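Local coordinates for Mll2253 protein (Mesorhizobium loti, PDB 3Q63) that is of unknown function but belongs to the AHA1 family, whose Bet v 1-like helix-grip fold suggests a role in binding a small molecule or a protein partner, at residues N8-V12 against Y121-K125; V13-H19 against T102-M108; L89-F95 against R107-F113. All coordinates share one frame; numbering follows the deposited sequence.

Contact 1: residues N8-V12 against Y121-K125; sequences NRTVV and YGGAK
Val-11 and Lys-125 mark the closest backbone approach here, their CA atoms 6.1 Å apart, where strand 9-12 runs alongside helix 121-125. The two axes come within 8.5 Å and point nearly the same way, 11° apart. This is one edge of the helix-grip arrangement of Bet v 1-like proteins, in which the long C-terminal helix 118-141 lies against the antiparallel sheet and strand 9-17 borders that sheet.

Tyr-121 and Val-11 carry most of the contact. With CG anti to the backbone N (chi1 -179°), the tyrosine ring swings off the helix toward the strand. Arg-9 lies over one face of it: CD sits almost squarely over the ring, 4.3 Å from its centroid, a CH-pi contact. The bent arginine chain then carries the guanidinium back over the phenol end, its plane only 15° from that of the ring, with OH over its centre. The opposite ring face meets Lys-125 CG of the helix itself, near the rim. Val-11 reaches the ring obliquely, CG2 lying 3.5 Å from Tyr-121 CE1; the same methyl also touches Ala-124 CB at 3.9 Å. A leucine in place of Tyr-121 would probably deprive the Arg-9 chain of the flat surface it lies on and leave the guanidinium freer to turn.

Behind this layer, Val-11 and Ala-124 both pack on Phe-113 of strand 103-113. Near Val-12 a water links strand and helix, accepting from Val-12 N at 2.9 Å and, weakly, from Lys-125 NZ at 3.2 Å.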
loop_
_atom_site.group_PDB
_atom_site.type_symbol
_atom_site.label_atom_id
_atom_site.label_comp_id
_atom_site.label_asym_id
_atom_site.label_seq_id
_atom_site.Cartn_x
_atom_site.Cartn_y
_atom_site.Cartn_z
ATOM N N ASN B 8 -21.678 0.042 12.098
ATOM C CA ASN B 8 -20.909 0.386 10.858
ATOM C C ASN B 8 -20.649 1.877 10.706
ATOM O O ASN B 8 -21.584 2.674 10.656
ATOM C CB ASN B 8 -21.646 -0.118 9.618
ATOM C CG ASN B 8 -21.125 -1.452 9.148
ATOM O OD1 ASN B 8 -20.918 -2.357 9.950
ATOM N ND2 ASN B 8 -20.908 -1.583 7.843
ATOM N N ARG B 9 -19.374 2.245 10.614
ATOM C CA ARG B 9 -18.998 3.647 10.469
ATOM C C ARG B 9 -18.659 3.988 9.022
ATOM O O ARG B 9 -18.554 3.107 8.168
ATOM C CB ARG B 9 -17.801 3.982 11.368
ATOM C CG ARG B 9 -17.955 3.553 12.832
ATOM C CD ARG B 9 -17.200 4.490 13.785
ATOM N NE ARG B 9 -17.892 5.774 13.907
ATOM C CZ ARG B 9 -17.471 6.807 14.635
ATOM N NH1 ARG B 9 -18.193 7.922 14.666
ATOM N NH2 ARG B 9 -16.337 6.731 15.327
ATOM N N THR B 10 -18.482 5.273 8.754
ATOM C CA THR B 10 -18.167 5.720 7.412
ATOM C C THR B 10 -17.162 6.856 7.455
ATOM O O THR B 10 -17.278 7.762 8.273
ATOM C CB THR B 10 -19.438 6.180 6.685
ATOM O OG1 THR B 10 -19.082 6.803 5.446
ATOM C CG2 THR B 10 -20.196 7.172 7.538
ATOM N N VAL B 11 -16.165 6.792 6.582
ATOM C CA VAL B 11 -15.145 7.820 6.524
ATOM C C VAL B 11 -15.507 8.868 5.476
ATOM O O VAL B 11 -15.828 8.539 4.335
ATOM C CB VAL B 11 -13.772 7.210 6.184
ATOM C CG1 VAL B 11 -12.723 8.301 6.066
ATOM C CG2 VAL B 11 -13.379 6.208 7.263
ATOM N N VAL B 12 -15.466 10.133 5.877
ATOM C CA VAL B 12 -15.784 11.225 4.965
ATOM C C VAL B 12 -14.616 12.204 4.905
ATOM O O VAL B 12 -14.088 12.615 5.934
ATOM C CB VAL B 12 -17.049 11.988 5.419
ATOM C CG1 VAL B 12 -17.405 13.066 4.389
ATOM C CG2 VAL B 12 -18.201 11.021 5.598
ATOM N N TYR B 121 -10.763 1.724 9.888
ATOM C CA TYR B 121 -11.460 3.008 9.908
ATOM C C TYR B 121 -10.466 4.160 9.996
ATOM O O TYR B 121 -10.504 5.092 9.191
ATOM C CB TYR B 121 -12.415 3.075 11.108
ATOM C CG TYR B 121 -13.205 4.365 11.195
ATOM C CD1 TYR B 121 -14.218 4.648 10.282
ATOM C CD2 TYR B 121 -12.922 5.315 12.175
ATOM C CE1 TYR B 121 -14.931 5.847 10.339
ATOM C CE2 TYR B 121 -13.627 6.518 12.241
ATOM C CZ TYR B 121 -14.628 6.778 11.320
ATOM O OH TYR B 121 -15.316 7.970 11.368
ATOM N N GLY B 122 -9.580 4.081 10.983
ATOM C CA GLY B 122 -8.586 5.121 11.187
ATOM C C GLY B 122 -7.590 5.245 10.054
ATOM O O GLY B 122 -7.146 6.347 9.732
ATOM N N GLY B 123 -7.226 4.116 9.456
ATOM C CA GLY B 123 -6.280 4.134 8.358
ATOM C C GLY B 123 -6.821 4.904 7.166
ATOM O O GLY B 123 -6.083 5.619 6.487
ATOM N N ALA B 124 -8.116 4.757 6.912
ATOM C CA ALA B 124 -8.757 5.445 5.803
ATOM C C ALA B 124 -8.883 6.937 6.095
ATOM O O ALA B 124 -8.782 7.764 5.189
ATOM C CB ALA B 124 -10.138 4.840 5.540
ATOM N N LYS B 125 -9.099 7.276 7.363
ATOM C CA LYS B 125 -9.239 8.671 7.767
ATOM C C LYS B 125 -7.997 9.485 7.448
ATOM O O LYS B 125 -8.098 10.638 7.039
ATOM C CB LYS B 125 -9.534 8.778 9.266
ATOM C CG LYS B 125 -10.961 8.407 9.659
ATOM C CD LYS B 125 -11.222 8.701 11.133
ATOM C CE LYS B 125 -11.284 10.199 11.401
ATOM N NZ LYS B 125 -12.534 10.830 10.870
HETATM O O HOH W 1 -14.806 10.627 8.645
#

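Contact 2: residues V13-H19 against T102-M108; sequences VERQISH and TGTHLRM
Thr-104 OG1 donates to His-19 O over 2.7 Å, in the plane of that carbonyl, and so ties the turn after strand 13-17 to its antiparallel neighbour 103-108. The hydroxyl points there because it stands anti to its carbonyl carbon (chi1 -43°). Three pairs of backbone bonds join the strands: Val-13 with Met-108, Arg-15 with Leu-106, and Ile-17 with Thr-104.

Ile-17 and Leu-106 lie side by side and point the same way, CD1 of the isoleucine 4.0 Å from CD2 of the leucine. Val-13 CG2 crosses obliquely to the selenomethionine methyl, Met-108 CE. Glu-14, Gln-16, His-105 and Arg-107 occupy the other face. There Glu-14 OE1 comes to the edge of the His-105 ring, 3.2 Å from CE1, the carboxylate almost perpendicular to the ring at 85°. Glu-14 CG rests 3.8 Å from Arg-107 CG, while the guanidinium goes on to a salt bridge with Glu-109.

At the Ser-18 end of the pairing a water gathers Gln-16 NE2, Ser-18 OG and Thr-102 OG1, the last at 2.6 Å; Gln-16 NE2 also bonds to Thr-100 OG1. Gly-103 has backbone angles that call for glycine, and a CB would run into Ile-17 O.

Strand 9-17 is outermost in this chain's sheet, and the face of Val-13, Ile-17, Leu-106 and Met-108 turns to the helices, as in the Bet v 1-like helix-grip fold. His-19 NE2 bonds to Asp-140 of helix 118-141, which covers Val-13 and Met-108 through Phe-132. Leu-24 of helix 21-29 packs on Ile-17, Thr-104 and Leu-106, and strand 92-100 continues the sheet beyond 103-108.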
loop_
_atom_site.group_PDB
_atom_site.type_symbol
_atom_site.label_atom_id
_atom_site.label_comp_id
_atom_site.label_asym_id
_atom_site.label_seq_id
_atom_site.Cartn_x
_atom_site.Cartn_y
_atom_site.Cartn_z
ATOM N N VAL B 13 -14.212 12.554 3.688
ATOM C CA VAL B 13 -13.126 13.492 3.466
ATOM C C VAL B 13 -13.573 14.462 2.370
ATOM O O VAL B 13 -14.107 14.046 1.340
ATOM C CB VAL B 13 -11.824 12.769 3.033
ATOM C CG1 VAL B 13 -10.723 13.784 2.778
ATOM C CG2 VAL B 13 -11.377 11.794 4.128
ATOM N N GLU B 14 -13.380 15.757 2.606
ATOM C CA GLU B 14 -13.784 16.778 1.636
ATOM C C GLU B 14 -12.610 17.694 1.321
ATOM O O GLU B 14 -11.743 17.924 2.162
ATOM C CB GLU B 14 -14.960 17.589 2.190
ATOM C CG GLU B 14 -16.144 16.726 2.627
ATOM C CD GLU B 14 -17.354 17.536 3.064
ATOM O OE1 GLU B 14 -18.124 17.971 2.190
ATOM O OE2 GLU B 14 -17.537 17.739 4.284
ATOM N N ARG B 15 -12.592 18.223 0.104
ATOM C CA ARG B 15 -11.511 19.082 -0.329
ATOM C C ARG B 15 -12.005 20.045 -1.390
ATOM O O ARG B 15 -12.864 19.694 -2.200
ATOM C CB ARG B 15 -10.368 18.239 -0.922
ATOM C CG ARG B 15 -9.613 17.329 0.070
ATOM C CD ARG B 15 -8.406 18.039 0.678
ATOM N NE ARG B 15 -7.606 17.170 1.545
ATOM C CZ ARG B 15 -7.976 16.767 2.758
ATOM N NH1 ARG B 15 -9.138 17.151 3.267
ATOM N NH2 ARG B 15 -7.181 15.976 3.469
ATOM N N GLN B 16 -11.479 21.263 -1.371
ATOM C CA GLN B 16 -11.836 22.258 -2.377
ATOM C C GLN B 16 -10.669 22.203 -3.355
ATOM O O GLN B 16 -9.525 22.457 -2.975
ATOM C CB GLN B 16 -11.936 23.653 -1.749
ATOM C CG GLN B 16 -12.139 24.780 -2.752
ATOM C CD GLN B 16 -13.385 24.596 -3.603
ATOM O OE1 GLN B 16 -14.498 24.433 -3.089
ATOM N NE2 GLN B 16 -13.205 24.632 -4.915
ATOM N N ILE B 17 -10.954 21.855 -4.604
ATOM C CA ILE B 17 -9.916 21.739 -5.625
ATOM C C ILE B 17 -10.010 22.865 -6.645
ATOM O O ILE B 17 -11.067 23.091 -7.241
ATOM C CB ILE B 17 -10.011 20.375 -6.358
ATOM C CG1 ILE B 17 -9.874 19.234 -5.340
ATOM C CG2 ILE B 17 -8.921 20.269 -7.417
ATOM C CD1 ILE B 17 -9.942 17.840 -5.949
ATOM N N SER B 18 -8.894 23.564 -6.834
ATOM C CA SER B 18 -8.814 24.690 -7.759
ATOM C C SER B 18 -8.671 24.276 -9.222
ATOM O O SER B 18 -7.801 24.778 -9.940
ATOM C CB SER B 18 -7.641 25.596 -7.374
ATOM O OG SER B 18 -7.885 26.236 -6.136
ATOM N N HIS B 19 -9.524 23.356 -9.655
ATOM C CA HIS B 19 -9.521 22.875 -11.024
ATOM C C HIS B 19 -10.964 22.583 -11.403
ATOM O O HIS B 19 -11.796 22.309 -10.538
ATOM C CB HIS B 19 -8.667 21.606 -11.145
ATOM C CG HIS B 19 -7.217 21.837 -10.867
ATOM N ND1 HIS B 19 -6.343 22.307 -11.825
ATOM C CD2 HIS B 19 -6.501 21.743 -9.720
ATOM C CE1 HIS B 19 -5.156 22.497 -11.280
ATOM N NE2 HIS B 19 -5.224 22.165 -10.002
ATOM N N THR B 102 -14.392 28.771 -8.134
ATOM C CA THR B 102 -12.948 28.652 -8.323
ATOM C C THR B 102 -12.488 27.242 -8.704
ATOM O O THR B 102 -11.294 27.007 -8.898
ATOM C CB THR B 102 -12.155 29.096 -7.054
ATOM O OG1 THR B 102 -12.434 28.203 -5.970
ATOM C CG2 THR B 102 -12.546 30.508 -6.646
ATOM N N GLY B 103 -13.420 26.300 -8.806
ATOM C CA GLY B 103 -13.030 24.954 -9.180
ATOM C C GLY B 103 -14.063 23.875 -8.936
ATOM O O GLY B 103 -15.155 23.899 -9.503
ATOM N N THR B 104 -13.721 22.925 -8.072
ATOM C CA THR B 104 -14.620 21.824 -7.786
ATOM C C THR B 104 -14.488 21.343 -6.358
ATOM O O THR B 104 -13.381 21.133 -5.863
ATOM C CB THR B 104 -14.326 20.625 -8.687
ATOM O OG1 THR B 104 -14.094 21.077 -10.028
ATOM C CG2 THR B 104 -15.503 19.668 -8.677
ATOM N N HIS B 105 -15.621 21.167 -5.695
ATOM C CA HIS B 105 -15.605 20.669 -4.334
ATOM C C HIS B 105 -15.766 19.147 -4.417
ATOM O O HIS B 105 -16.722 18.645 -5.005
ATOM C CB HIS B 105 -16.738 21.301 -3.524
ATOM C CG HIS B 105 -16.902 20.715 -2.158
ATOM N ND1 HIS B 105 -17.521 19.504 -1.937
ATOM C CD2 HIS B 105 -16.511 21.164 -0.941
ATOM C CE1 HIS B 105 -17.507 19.234 -0.645
ATOM N NE2 HIS B 105 -16.899 20.224 -0.017
ATOM N N LEU B 106 -14.814 18.422 -3.835
ATOM C CA LEU B 106 -14.824 16.963 -3.857
ATOM C C LEU B 106 -15.105 16.348 -2.485
ATOM O O LEU B 106 -14.491 16.733 -1.491
ATOM C CB LEU B 106 -13.471 16.437 -4.364
ATOM C CG LEU B 106 -13.272 14.916 -4.337
ATOM C CD1 LEU B 106 -14.245 14.271 -5.304
ATOM C CD2 LEU B 106 -11.837 14.542 -4.700
ATOM N N ARG B 107 -16.037 15.400 -2.441
ATOM C CA ARG B 107 -16.361 14.693 -1.207
ATOM C C ARG B 107 -16.136 13.213 -1.469
ATOM O O ARG B 107 -16.523 12.698 -2.519
ATOM C CB ARG B 107 -17.825 14.897 -0.805
ATOM C CG ARG B 107 -18.190 14.233 0.525
ATOM C CD ARG B 107 -19.661 14.429 0.879
ATOM N NE ARG B 107 -20.536 13.648 0.011
ATOM C CZ ARG B 107 -21.862 13.733 0.013
ATOM N NH1 ARG B 107 -22.473 14.571 0.841
ATOM N NH2 ARG B 107 -22.578 12.981 -0.817
HETATM N N MSE B 108 -15.501 12.533 -0.526
HETATM C CA MSE B 108 -15.253 11.106 -0.659
HETATM C C MSE B 108 -15.887 10.449 0.551
HETATM O O MSE B 108 -15.600 10.819 1.693
HETATM C CB MSE B 108 -13.750 10.832 -0.679
HETATM C CG MSE B 108 -13.342 9.402 -1.034
HETATM SE SE MSE B 108 -13.810 8.029 0.274
HETATM C CE MSE B 108 -13.034 8.789 1.874
HETATM O O HOH W 2 -10.885 26.110 -5.708
#

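Contact 3: residues L89-F95 against R107-F113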
loop_
_atom_site.group_PDB
_atom_site.type_symbol
_atom_site.label_atom_id
_atom_site.label_comp_id
_atom_site.label_asym_id
_atom_site.label_seq_id
_atom_site.Cartn_x
_atom_site.Cartn_y
_atom_site.Cartn_z
ATOM N N LEU B 89 -12.043 -6.574 4.684
ATOM C CA LEU B 89 -12.696 -5.311 4.348
ATOM C C LEU B 89 -13.755 -5.389 3.263
ATOM O O LEU B 89 -13.558 -6.001 2.218
ATOM C CB LEU B 89 -11.632 -4.283 3.948
ATOM C CG LEU B 89 -12.028 -2.821 3.712
ATOM C CD1 LEU B 89 -12.674 -2.237 4.964
ATOM C CD2 LEU B 89 -10.781 -2.029 3.346
ATOM N N ARG B 90 -14.883 -4.747 3.527
ATOM C CA ARG B 90 -15.994 -4.697 2.591
ATOM C C ARG B 90 -16.530 -3.272 2.680
ATOM O O ARG B 90 -17.123 -2.877 3.691
ATOM C CB ARG B 90 -17.069 -5.697 3.006
ATOM C CG ARG B 90 -18.244 -5.768 2.065
ATOM C CD ARG B 90 -19.249 -6.794 2.551
ATOM N NE ARG B 90 -20.392 -6.900 1.648
ATOM C CZ ARG B 90 -21.280 -5.930 1.446
ATOM N NH1 ARG B 90 -22.283 -6.120 0.604
ATOM N NH2 ARG B 90 -21.167 -4.775 2.094
ATOM N N SER B 91 -16.320 -2.488 1.631
ATOM C CA SER B 91 -16.771 -1.103 1.681
ATOM C C SER B 91 -17.082 -0.512 0.318
ATOM O O SER B 91 -16.750 -1.083 -0.726
ATOM C CB SER B 91 -15.700 -0.250 2.356
ATOM O OG SER B 91 -14.554 -0.147 1.527
ATOM N N VAL B 92 -17.717 0.651 0.349
ATOM C CA VAL B 92 -18.069 1.367 -0.864
ATOM C C VAL B 92 -17.472 2.767 -0.803
ATOM O O VAL B 92 -17.653 3.487 0.181
ATOM C CB VAL B 92 -19.601 1.508 -1.033
ATOM C CG1 VAL B 92 -19.908 2.350 -2.260
ATOM C CG2 VAL B 92 -20.233 0.138 -1.162
ATOM N N VAL B 93 -16.756 3.138 -1.855
ATOM C CA VAL B 93 -16.144 4.449 -1.954
ATOM C C VAL B 93 -16.944 5.243 -2.983
ATOM O O VAL B 93 -17.110 4.788 -4.112
ATOM C CB VAL B 93 -14.669 4.358 -2.440
ATOM C CG1 VAL B 93 -14.139 5.752 -2.758
ATOM C CG2 VAL B 93 -13.792 3.704 -1.367
ATOM N N THR B 94 -17.449 6.412 -2.595
ATOM C CA THR B 94 -18.225 7.251 -3.514
ATOM C C THR B 94 -17.656 8.669 -3.555
ATOM O O THR B 94 -17.477 9.306 -2.517
ATOM C CB THR B 94 -19.731 7.319 -3.101
ATOM O OG1 THR B 94 -20.307 6.006 -3.150
ATOM C CG2 THR B 94 -20.507 8.233 -4.053
ATOM N N PHE B 95 -17.359 9.153 -4.759
ATOM C CA PHE B 95 -16.824 10.505 -4.948
ATOM C C PHE B 95 -17.955 11.392 -5.445
ATOM O O PHE B 95 -18.743 10.975 -6.292
ATOM C CB PHE B 95 -15.709 10.513 -6.001
ATOM C CG PHE B 95 -14.515 9.680 -5.634
ATOM C CD1 PHE B 95 -13.513 10.195 -4.812
ATOM C CD2 PHE B 95 -14.401 8.373 -6.097
ATOM C CE1 PHE B 95 -12.410 9.416 -4.458
ATOM C CE2 PHE B 95 -13.303 7.583 -5.749
ATOM C CZ PHE B 95 -12.306 8.107 -4.927
ATOM N N ARG B 107 -16.037 15.400 -2.441
ATOM C CA ARG B 107 -16.361 14.693 -1.207
ATOM C C ARG B 107 -16.136 13.213 -1.469
ATOM O O ARG B 107 -16.523 12.698 -2.519
ATOM C CB ARG B 107 -17.825 14.897 -0.805
ATOM C CG ARG B 107 -18.190 14.233 0.525
ATOM C CD ARG B 107 -19.661 14.429 0.879
ATOM N NE ARG B 107 -20.536 13.648 0.011
ATOM C CZ ARG B 107 -21.862 13.733 0.013
ATOM N NH1 ARG B 107 -22.473 14.571 0.841
ATOM N NH2 ARG B 107 -22.578 12.981 -0.817
HETATM N N MSE B 108 -15.501 12.533 -0.526
HETATM C CA MSE B 108 -15.253 11.106 -0.659
HETATM C C MSE B 108 -15.887 10.449 0.551
HETATM O O MSE B 108 -15.600 10.819 1.693
HETATM C CB MSE B 108 -13.750 10.832 -0.679
HETATM C CG MSE B 108 -13.342 9.402 -1.034
HETATM SE SE MSE B 108 -13.810 8.029 0.274
HETATM C CE MSE B 108 -13.034 8.789 1.874
ATOM N N GLU B 109 -16.779 9.498 0.301
ATOM C CA GLU B 109 -17.426 8.776 1.383
ATOM C C GLU B 109 -17.103 7.303 1.196
ATOM O O GLU B 109 -17.341 6.740 0.131
ATOM C CB GLU B 109 -18.944 8.962 1.350
ATOM C CG GLU B 109 -19.427 10.366 1.669
ATOM C CD GLU B 109 -20.928 10.504 1.474
ATOM O OE1 GLU B 109 -21.377 10.524 0.302
ATOM O OE2 GLU B 109 -21.653 10.582 2.491
ATOM N N GLN B 110 -16.536 6.697 2.230
ATOM C CA GLN B 110 -16.200 5.283 2.207
ATOM C C GLN B 110 -16.891 4.653 3.410
ATOM O O GLN B 110 -16.496 4.878 4.558
ATOM C CB GLN B 110 -14.684 5.069 2.300
ATOM C CG GLN B 110 -14.287 3.597 2.493
ATOM C CD GLN B 110 -12.806 3.346 2.317
ATOM O OE1 GLN B 110 -11.981 4.185 2.670
ATOM N NE2 GLN B 110 -12.458 2.173 1.789
ATOM N N SER B 111 -17.927 3.870 3.135
ATOM C CA SER B 111 -18.707 3.225 4.175
ATOM C C SER B 111 -18.553 1.716 4.125
ATOM O O SER B 111 -18.123 1.168 3.112
ATOM C CB SER B 111 -20.174 3.579 3.993
ATOM O OG SER B 111 -20.582 3.182 2.698
ATOM N N GLY B 112 -18.920 1.047 5.215
ATOM C CA GLY B 112 -18.821 -0.402 5.269
ATOM C C GLY B 112 -17.921 -0.883 6.385
ATOM O O GLY B 112 -17.787 -2.083 6.613
ATOM N N PHE B 113 -17.295 0.058 7.083
ATOM C CA PHE B 113 -16.397 -0.271 8.182
ATOM C C PHE B 113 -17.168 -0.833 9.378
ATOM O O PHE B 113 -18.067 -0.182 9.907
ATOM C CB PHE B 113 -15.620 0.978 8.603
ATOM C CG PHE B 113 -14.619 1.441 7.582
ATOM C CD1 PHE B 113 -13.443 0.723 7.370
ATOM C CD2 PHE B 113 -14.858 2.582 6.817
ATOM C CE1 PHE B 113 -12.521 1.129 6.415
ATOM C CE2 PHE B 113 -13.943 2.998 5.857
ATOM C CZ PHE B 113 -12.770 2.271 5.653
HETATM O O HOH W 3 -16.035 -4.047 6.141
HETATM O O HOH W 4 -19.782 5.397 0.589
HETATM O O HOH W 5 -19.288 11.468 -2.055
#
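Ser-91 and Gln-110 make the side-chain hydrogen bond between these strands: Gln-110 NE2 donates to Ser-91 OG over 3.1 Å, nearly straight at 162° and with the hydroxyl in the amide plane. A chi1 of 171° and a straight chain beyond it carry the amide across to the serine. Both ends of the amide are engaged, because OE1 accepts from Trp-128 NE1, and Ser-91 OG is also bonded to Trp-78 O. This buried polar group therefore has its rotation fixed from two sides.

Backbone bonds pair Val-92 with Ser-111 and Thr-94 with Glu-109, the shortest from Thr-94 N to Glu-109 O at 2.7 Å. CA-H...O contacts add to these, such as Gln-110 CA to Val-92 O at 3.1 Å. Gly-112 passes so close to Arg-90 that any side chain would collide with its carbonyl.

Apolar contacts gather on the face that carries Val-93 and Phe-95. Phe-95 CE1 meets CG of Met-108 obliquely at 3.5 Å, and Val-93 CG1 lies 3.8 Å from its SE atom. Val-93 CG2 packs against the amide end of Gln-110, and near the end of the pairing Leu-89 CD1 touches Phe-113 CE1 at 3.7 Å.

Charge appears on the other face, where Glu-109 CD lies over one face of the Arg-107 guanidinium, toward its rim. A water lies between Thr-94 O and Arg-107 NE, accepting from the latter and probably donating to the former.

Together the segments form the open end of the beta hairpin 92-100/103-113, whose inner face meets helix 118-141, as in the Bet v 1-like helix-grip fold.

Strand 103-113 is shared by contacts 2 and 3 and lies beside strand 9-17, which contacts 1 and 2 share. Contact 2 pairs the first half of 103-113 with strand 9-17, contact 3 pairs its second half with strand 92-100, and the two have Arg-107 and Met-108 in common, their centres about 17 Å apart. Contacts 1 and 3 are closer, about 8 Å between centres: Val-11 N lies 2.8 Å from Gln-110 O, and Arg-9 N 2.8 Å from Phe-113 O, both probable hydrogen bonds. Contacts 1 and 2 follow one another along strand 9-17, centres about 19 Å apart, and meet where Val-11 O is 3.7 Å from Met-108 CE. Helix 118-141 spans all three.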